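PDB 5JOQ: Lmo2184 protein from Listeria monocytogenes serovar 1/2a, which probably binds heme at the cell surface as the lipoprotein substrate-binding component of an iron-uptake ABC transporter. Local coordinates for residues M173-A186 against N199-S211. Sequence-based numbering, arbitrary orientation. Where two conformers were deposited one is given.
Sequences MGVPGSYLVVTEHA and NVIKDQKVEYLAS
Met-173 lays its methyl over one face of the Tyr-208 ring, CE standing 3.6 Å from the ring centroid in a CH-pi contact. The bend at chi3 (70°) turns this methyl onto the ring, while SD sits obliquely. Glu-207 CB lies over the opposite face, toward the rim. Val-182 runs alongside the tyrosine, with CG2 at the ring edge. Leu-180 crosses it at about a right angle, CD1 meeting Tyr-208 CB at 3.8 Å.

Strand 180-182 pairs antiparallel with both 208-210 and 168-173 in a mixed sheet of this solute-binding protein. Val-182 and Tyr-208 share one sheet face. Val-181 and Leu-209, a hydrogen-bonded pair, share the other. There Val-181 CG1 meets Ile-201 CG1 tip to tip at a tight 3.3 Å, beside Leu-216 of helix 213-219.

At the strand end, Asn-199 ND2 hydrogen-bonds a lone pair of Val-182 O (3.1 Å), which lies in the asparagine amide plane. Next, Thr-183 N bonds Glu-207 O almost straight (179°), continuing the backbone ladder. Thr-183 OG1 donates to a lone pair of Val-206 O (2.7 Å) and accepts from His-185 N, an ST turn.

His-185 NE2 bonds Gln-204 O at 2.9 Å from above the carbonyl plane, consistent with a protonated NE2. Three side chains thus fasten the loops through backbone carbonyls.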
ATOM      1  N   MET A 173     -15.970  -2.462   2.529  1.00 11.43           N
ATOM      2  CA  MET A 173     -14.648  -2.131   3.038  1.00  8.54           C
ATOM      3  C   MET A 173     -13.708  -3.269   2.653  1.00 14.72           C
ATOM      4  O   MET A 173     -13.994  -4.420   2.969  1.00 13.56           O
ATOM      5  CB  MET A 173     -14.671  -1.978   4.586  1.00  9.15           C
ATOM      6  CG  MET A 173     -13.344  -1.674   5.158  1.00 12.81           C
ATOM      7  SD  MET A 173     -13.328  -1.601   6.965  1.00 14.24           S
ATOM      8  CE  MET A 173     -13.557  -3.306   7.501  1.00 10.82           C
ATOM      9  N   GLY A 174     -12.581  -2.959   2.024  1.00 11.60           N
ATOM     10  CA  GLY A 174     -11.601  -4.012   1.788  1.00 12.76           C
ATOM     11  C   GLY A 174     -11.002  -3.965   0.394  1.00 14.25           C
ATOM     12  O   GLY A 174     -10.917  -2.884  -0.202  1.00 13.29           O
ATOM     13  N   VAL A 175     -10.625  -5.129  -0.141  1.00 12.61           N
ATOM     14  CA  VAL A 175      -9.960  -5.256  -1.435  1.00 18.19           C
ATOM     15  C   VAL A 175     -10.651  -6.365  -2.226  1.00 20.93           C
ATOM     16  O   VAL A 175     -11.395  -7.191  -1.664  1.00 15.78           O
ATOM     17  CB  VAL A 175      -8.443  -5.544  -1.276  1.00 22.93           C
ATOM     18  CG1 VAL A 175      -7.789  -4.479  -0.390  1.00 21.40           C
ATOM     19  CG2 VAL A 175      -8.216  -6.908  -0.681  1.00 21.79           C
ATOM     20  N   PRO A 176     -10.413  -6.418  -3.541  1.00 21.28           N
ATOM     21  CA  PRO A 176     -11.117  -7.390  -4.386  1.00 22.94           C
ATOM     22  C   PRO A 176     -11.044  -8.789  -3.803  1.00 19.17           C
ATOM     23  O   PRO A 176     -10.008  -9.208  -3.287  1.00 23.34           O
ATOM     24  CB  PRO A 176     -10.370  -7.298  -5.728  1.00 26.21           C
ATOM     25  CG  PRO A 176      -9.864  -5.898  -5.761  1.00 26.62           C
ATOM     26  CD  PRO A 176      -9.497  -5.573  -4.325  1.00 25.30           C
ATOM     27  N   GLY A 177     -12.174  -9.501  -3.848  1.00 22.60           N
ATOM     28  CA  GLY A 177     -12.254 -10.850  -3.308  1.00 25.97           C
ATOM     29  C   GLY A 177     -12.535 -10.942  -1.825  1.00 25.05           C
ATOM     30  O   GLY A 177     -12.959 -12.005  -1.354  1.00 24.67           O
ATOM     31  N   SER A 178     -12.350  -9.861  -1.057  0.53 22.28           N
ATOM     32  CA  SER A 178     -12.544  -9.966   0.389  0.53 20.38           C
ATOM     33  C   SER A 178     -13.324  -8.784   0.973  0.53 16.95           C
ATOM     34  O   SER A 178     -13.192  -8.493   2.167  0.53 15.90           O
ATOM     35  CB  SER A 178     -11.195 -10.105   1.107  0.53 20.37           C
ATOM     36  OG  SER A 178     -10.275  -9.113   0.665  0.53 20.54           O
ATOM     37  N   TYR A 179     -14.163  -8.115   0.171  1.00 13.11           N
ATOM     38  CA  TYR A 179     -14.917  -6.960   0.661  1.00 15.64           C
ATOM     39  C   TYR A 179     -15.811  -7.371   1.823  1.00 16.02           C
ATOM     40  O   TYR A 179     -16.523  -8.378   1.733  1.00 14.08           O
ATOM     41  CB  TYR A 179     -15.800  -6.377  -0.438  1.00 15.15           C
ATOM     42  CG  TYR A 179     -15.024  -5.737  -1.555  1.00 13.99           C
ATOM     43  CD1 TYR A 179     -14.284  -4.578  -1.331  1.00 11.53           C
ATOM     44  CD2 TYR A 179     -15.050  -6.285  -2.842  1.00 15.50           C
ATOM     45  CE1 TYR A 179     -13.575  -3.970  -2.377  1.00 16.03           C
ATOM     46  CE2 TYR A 179     -14.369  -5.676  -3.885  1.00 17.01           C
ATOM     47  CZ  TYR A 179     -13.613  -4.536  -3.646  1.00 18.09           C
ATOM     48  OH  TYR A 179     -12.914  -3.941  -4.670  1.00 22.89           O
ATOM     49  N   LEU A 180     -15.790  -6.575   2.895  1.00 11.33           N
ATOM     50  CA  LEU A 180     -16.761  -6.673   3.980  1.00 14.13           C
ATOM     51  C   LEU A 180     -17.926  -5.714   3.738  1.00 14.18           C
ATOM     52  O   LEU A 180     -17.732  -4.603   3.248  1.00 13.20           O
ATOM     53  CB  LEU A 180     -16.118  -6.302   5.317  1.00 10.92           C
ATOM     54  CG  LEU A 180     -15.040  -7.298   5.780  1.00 16.74           C
ATOM     55  CD1 LEU A 180     -14.298  -6.729   6.978  1.00 13.90           C
ATOM     56  CD2 LEU A 180     -15.697  -8.613   6.180  1.00 21.40           C
ATOM     57  N   VAL A 181     -19.127  -6.128   4.156  1.00 13.86           N
ATOM     58  CA  VAL A 181     -20.277  -5.222   4.181  1.00 12.70           C
ATOM     59  C   VAL A 181     -20.252  -4.424   5.479  1.00 10.92           C
ATOM     60  O   VAL A 181     -20.087  -5.000   6.560  1.00 11.69           O
ATOM     61  CB  VAL A 181     -21.574  -6.019   4.053  1.00 13.59           C
ATOM     62  CG1 VAL A 181     -22.768  -5.075   4.137  1.00 17.21           C
ATOM     63  CG2 VAL A 181     -21.578  -6.755   2.715  1.00 14.12           C
ATOM     64  N   VAL A 182     -20.387  -3.106   5.382  1.00  8.41           N
ATOM     65  CA  VAL A 182     -20.304  -2.217   6.550  1.00 11.13           C
ATOM     66  C   VAL A 182     -21.730  -1.881   6.977  1.00 11.69           C
ATOM     67  O   VAL A 182     -22.532  -1.418   6.152  1.00 11.47           O
ATOM     68  CB  VAL A 182     -19.508  -0.932   6.234  1.00 10.62           C
ATOM     69  CG1 VAL A 182     -19.370  -0.082   7.469  1.00 10.33           C
ATOM     70  CG2 VAL A 182     -18.076  -1.257   5.674  1.00  9.45           C
ATOM     71  N   THR A 183     -22.058  -2.134   8.251  1.00 10.64           N
ATOM     72  CA  THR A 183     -23.391  -1.837   8.752  1.00  9.99           C
ATOM     73  C   THR A 183     -23.458  -0.449   9.392  1.00 11.60           C
ATOM     74  O   THR A 183     -22.452   0.239   9.555  1.00 11.52           O
ATOM     75  CB  THR A 183     -23.826  -2.860   9.795  1.00 11.43           C
ATOM     76  OG1 THR A 183     -23.114  -2.599  11.025  1.00 11.33           O
ATOM     77  CG2 THR A 183     -23.544  -4.315   9.295  1.00 12.42           C
ATOM     78  N   GLU A 184     -24.668  -0.076   9.836  1.00  9.90           N
ATOM     79  CA  GLU A 184     -24.871   1.158  10.586  1.00  9.85           C
ATOM     80  C   GLU A 184     -24.050   1.194  11.871  1.00 11.23           C
ATOM     81  O   GLU A 184     -23.863   2.280  12.441  1.00 11.54           O
ATOM     82  CB  GLU A 184     -26.368   1.310  10.961  1.00 13.37           C
ATOM     83  CG  GLU A 184     -26.825   0.247  11.974  1.00 19.14           C
ATOM     84  CD  GLU A 184     -28.336   0.249  12.218  1.00 30.50           C
ATOM     85  OE1 GLU A 184     -28.899   1.380  12.236  1.00 27.91           O
ATOM     86  OE2 GLU A 184     -28.931  -0.869  12.382  1.00 32.26           O
ATOM     87  N   HIS A 185     -23.570   0.041  12.353  1.00  9.92           N
ATOM     88  CA  HIS A 185     -22.855   0.030  13.638  1.00 10.94           C
ATOM     89  C   HIS A 185     -21.397   0.436  13.536  1.00 11.97           C
ATOM     90  O   HIS A 185     -20.734   0.583  14.586  1.00 10.90           O
ATOM     91  CB  HIS A 185     -22.936  -1.351  14.318  1.00 11.99           C
ATOM     92  CG  HIS A 185     -24.342  -1.825  14.502  1.00 13.26           C
ATOM     93  ND1 HIS A 185     -25.255  -1.155  15.288  1.00 15.83           N
ATOM     94  CD2 HIS A 185     -25.001  -2.882  13.978  1.00 12.09           C
ATOM     95  CE1 HIS A 185     -26.422  -1.778  15.239  1.00 14.20           C
ATOM     96  NE2 HIS A 185     -26.287  -2.843  14.464  1.00 14.64           N
ATOM     97  N   ALA A 186     -20.876   0.615  12.329  1.00 14.43           N
ATOM     98  CA  ALA A 186     -19.525   1.118  12.123  1.00 13.47           C
ATOM     99  C   ALA A 186     -19.581   2.584  11.704  1.00 12.71           C
ATOM    100  O   ALA A 186     -20.619   3.077  11.264  1.00 10.72           O
ATOM    101  CB  ALA A 186     -18.785   0.291  11.052  1.00 10.50           C
ATOM    102  N   ASN A 199     -29.156   1.989   4.519  1.00 10.75           N
ATOM    103  CA  ASN A 199     -28.251   0.856   4.318  1.00 10.21           C
ATOM    104  C   ASN A 199     -29.076  -0.321   3.815  1.00 14.07           C
ATOM    105  O   ASN A 199     -30.171  -0.586   4.331  1.00 12.68           O
ATOM    106  CB  ASN A 199     -27.574   0.516   5.658  1.00 13.25           C
ATOM    107  CG  ASN A 199     -26.271  -0.260   5.485  1.00 13.64           C
ATOM    108  OD1 ASN A 199     -26.222  -1.240   4.742  1.00 11.71           O
ATOM    109  ND2 ASN A 199     -25.215   0.194   6.147  1.00 10.98           N
ATOM    110  N   VAL A 200     -28.579  -1.031   2.795  1.00 12.83           N
ATOM    111  CA  VAL A 200     -29.314  -2.217   2.366  1.00 12.72           C
ATOM    112  C   VAL A 200     -29.289  -3.302   3.429  1.00 17.38           C
ATOM    113  O   VAL A 200     -30.102  -4.225   3.364  1.00 18.59           O
ATOM    114  CB  VAL A 200     -28.789  -2.816   1.037  1.00 16.13           C
ATOM    115  CG1 VAL A 200     -29.155  -1.917  -0.122  1.00 18.06           C
ATOM    116  CG2 VAL A 200     -27.256  -3.098   1.100  1.00 14.26           C
ATOM    117  N   ILE A 201     -28.354  -3.246   4.371  1.00 12.63           N
ATOM    118  CA  ILE A 201     -28.256  -4.227   5.459  1.00 16.18           C
ATOM    119  C   ILE A 201     -28.969  -3.664   6.660  1.00 17.64           C
ATOM    120  O   ILE A 201     -28.689  -2.538   7.075  1.00 22.74           O
ATOM    121  CB  ILE A 201     -26.789  -4.550   5.829  1.00 25.02           C
ATOM    122  CG1 ILE A 201     -26.055  -5.100   4.634  1.00 24.75           C
ATOM    123  CG2 ILE A 201     -26.756  -5.592   6.925  1.00 26.96           C
ATOM    124  CD1 ILE A 201     -26.714  -6.361   4.074  1.00 26.10           C
ATOM    125  N   LYS A 202     -29.900  -4.434   7.224  1.00 16.65           N
ATOM    126  CA  LYS A 202     -30.673  -3.959   8.353  1.00 19.84           C
ATOM    127  C   LYS A 202     -30.708  -5.011   9.441  1.00 19.24           C
ATOM    128  O   LYS A 202     -30.573  -6.206   9.185  1.00 20.20           O
ATOM    129  CB  LYS A 202     -32.112  -3.609   7.943  1.00 28.13           C
ATOM    130  CG  LYS A 202     -32.174  -2.492   6.936  1.00 31.17           C
ATOM    131  CD  LYS A 202     -33.601  -2.215   6.504  1.00 39.76           C
ATOM    132  CE  LYS A 202     -33.627  -1.212   5.338  1.00 46.37           C
ATOM    133  NZ  LYS A 202     -32.863  -1.690   4.120  1.00 45.82           N
ATOM    134  N   ASP A 203     -31.007  -4.560  10.640  1.00 20.05           N
ATOM    135  CA  ASP A 203     -31.220  -5.454  11.743  1.00 24.73           C
ATOM    136  C   ASP A 203     -30.087  -6.456  11.935  1.00 26.71           C
ATOM    137  O   ASP A 203     -30.300  -7.637  12.095  1.00 27.89           O
ATOM    138  CB  ASP A 203     -32.612  -6.095  11.622  1.00 30.73           C
ATOM    139  CG  ASP A 203     -33.721  -5.061  11.297  1.00 41.32           C
ATOM    140  OD1 ASP A 203     -33.684  -3.920  11.785  1.00 43.24           O
ATOM    141  OD2 ASP A 203     -34.646  -5.386  10.540  1.00 44.31           O
ATOM    142  N   GLN A 204     -28.876  -5.930  11.902  1.00 26.78           N
ATOM    143  CA  GLN A 204     -27.664  -6.684  12.110  1.00 24.84           C
ATOM    144  C   GLN A 204     -27.168  -6.288  13.484  1.00 28.53           C
ATOM    145  O   GLN A 204     -27.670  -5.309  14.092  1.00 38.55           O
ATOM    146  CB  GLN A 204     -26.592  -6.326  11.121  1.00 29.58           C
ATOM    147  CG  GLN A 204     -26.899  -6.725   9.714  1.00 32.72           C
ATOM    148  CD  GLN A 204     -27.403  -8.131   9.605  1.00 31.88           C
ATOM    149  OE1 GLN A 204     -26.750  -9.065  10.005  1.00 33.71           O
ATOM    150  NE2 GLN A 204     -28.588  -8.277   9.081  1.00 35.95           N
ATOM    151  N   LYS A 205     -26.245  -7.070  14.008  1.00 19.79           N
ATOM    152  CA  LYS A 205     -25.692  -6.757  15.303  1.00 18.52           C
ATOM    153  C   LYS A 205     -24.182  -6.522  15.274  1.00 20.36           C
ATOM    154  O   LYS A 205     -23.603  -6.191  16.273  1.00 25.90           O
ATOM    155  CB  LYS A 205     -26.062  -7.812  16.333  1.00 20.29           C
ATOM    156  CG  LYS A 205     -25.364  -9.135  16.145  1.00 23.65           C
ATOM    157  CD  LYS A 205     -25.515 -10.020  17.365  1.00 29.87           C
ATOM    158  CE  LYS A 205     -26.901 -10.607  17.493  1.00 36.77           C
ATOM    159  NZ  LYS A 205     -27.000 -11.552  18.645  1.00 43.18           N
ATOM    160  N   VAL A 206     -23.561  -6.693  14.124  1.00 15.50           N
ATOM    161  CA  VAL A 206     -22.135  -6.533  13.996  1.00 14.23           C
ATOM    162  C   VAL A 206     -21.782  -5.348  13.131  1.00 14.25           C
ATOM    163  O   VAL A 206     -22.586  -4.874  12.374  1.00 10.63           O
ATOM    164  CB  VAL A 206     -21.465  -7.762  13.358  1.00 16.01           C
ATOM    165  CG1 VAL A 206     -21.616  -8.987  14.231  1.00 21.85           C
ATOM    166  CG2 VAL A 206     -22.017  -8.014  11.975  1.00 17.81           C
ATOM    167  N   GLU A 207     -20.555  -4.887  13.279  1.00 10.25           N
ATOM    168  CA  GLU A 207     -20.029  -3.775  12.478  1.00 13.81           C
ATOM    169  C   GLU A 207     -19.727  -4.177  11.031  1.00 13.38           C
ATOM    170  O   GLU A 207     -19.968  -3.391  10.092  1.00  9.07           O
ATOM    171  CB  GLU A 207     -18.749  -3.248  13.140  1.00 12.18           C
ATOM    172  CG  GLU A 207     -18.970  -2.569  14.493  1.00 11.87           C
ATOM    173  CD  GLU A 207     -17.655  -2.320  15.248  1.00 16.47           C
ATOM    174  OE1 GLU A 207     -16.574  -2.430  14.632  1.00 17.73           O
ATOM    175  OE2 GLU A 207     -17.686  -2.009  16.447  1.00 16.62           O
ATOM    176  N   TYR A 208     -19.152  -5.373  10.826  1.00 10.53           N
ATOM    177  CA  TYR A 208     -18.722  -5.821   9.491  1.00 10.84           C
ATOM    178  C   TYR A 208     -19.221  -7.236   9.252  1.00 14.80           C
ATOM    179  O   TYR A 208     -19.130  -8.097  10.140  1.00 12.28           O
ATOM    180  CB  TYR A 208     -17.179  -5.789   9.327  1.00 10.04           C
ATOM    181  CG  TYR A 208     -16.604  -4.457   9.717  1.00 11.70           C
ATOM    182  CD1 TYR A 208     -16.853  -3.322   8.944  1.00 13.40           C
ATOM    183  CD2 TYR A 208     -15.834  -4.325  10.865  1.00 13.73           C
ATOM    184  CE1 TYR A 208     -16.370  -2.082   9.330  1.00 14.37           C
ATOM    185  CE2 TYR A 208     -15.355  -3.091  11.260  1.00 15.72           C
ATOM    186  CZ  TYR A 208     -15.623  -1.976  10.469  1.00 17.14           C
ATOM    187  OH  TYR A 208     -15.136  -0.764  10.881  1.00 21.17           O
ATOM    188  N   LEU A 209     -19.800  -7.460   8.075  0.54 13.97           N
ATOM    189  CA  LEU A 209     -20.326  -8.757   7.671  0.54 15.90           C
ATOM    190  C   LEU A 209     -19.559  -9.281   6.469  0.54 14.73           C
ATOM    191  O   LEU A 209     -19.092  -8.513   5.620  0.54 14.51           O
ATOM    192  CB  LEU A 209     -21.819  -8.668   7.260  0.54 17.69           C
ATOM    193  CG  LEU A 209     -22.821  -8.266   8.319  0.54 18.90           C
ATOM    194  CD1 LEU A 209     -24.056  -7.694   7.673  0.54 20.38           C
ATOM    195  CD2 LEU A 209     -23.167  -9.500   9.123  0.54 20.61           C
ATOM    196  N   ALA A 210     -19.502 -10.598   6.359  1.00 12.21           N
ATOM    197  CA  ALA A 210     -19.057 -11.206   5.112  1.00 13.21           C
ATOM    198  C   ALA A 210     -20.083 -10.902   4.018  1.00 14.68           C
ATOM    199  O   ALA A 210     -21.280 -10.818   4.278  1.00 12.54           O
ATOM    200  CB  ALA A 210     -18.895 -12.718   5.289  1.00 18.91           C
ATOM    201  N   SER A 211     -19.621 -10.685   2.793  1.00 15.03           N
ATOM    202  CA  SER A 211     -20.542 -10.264   1.737  1.00 18.01           C
ATOM    203  C   SER A 211     -21.301 -11.478   1.202  1.00 20.08           C
ATOM    204  O   SER A 211     -20.697 -12.506   0.895  1.00 22.48           O
ATOM    205  CB  SER A 211     -19.773  -9.560   0.621  1.00 17.03           C
ATOM    206  OG  SER A 211     -18.766 -10.457   0.136  1.00 25.68           O
TER
HETATM  207  O   HOH W   1     -15.948 -10.095  -1.779  0.40  5.52           O
HETATM  208  O   HOH W   2     -16.664 -11.043   2.487  1.00 21.47           O
HETATM  209  O   HOH W   3     -23.727  -1.751   3.595  1.00 10.39           O
HETATM  210  O   HOH W   4     -27.113  -1.513   8.920  1.00 15.00           O
HETATM  211  O   HOH W   5     -27.692  -3.431  11.195  1.00 17.22           O
HETATM  212  O   HOH W   6     -29.693  -3.260  14.476  1.00 26.41           O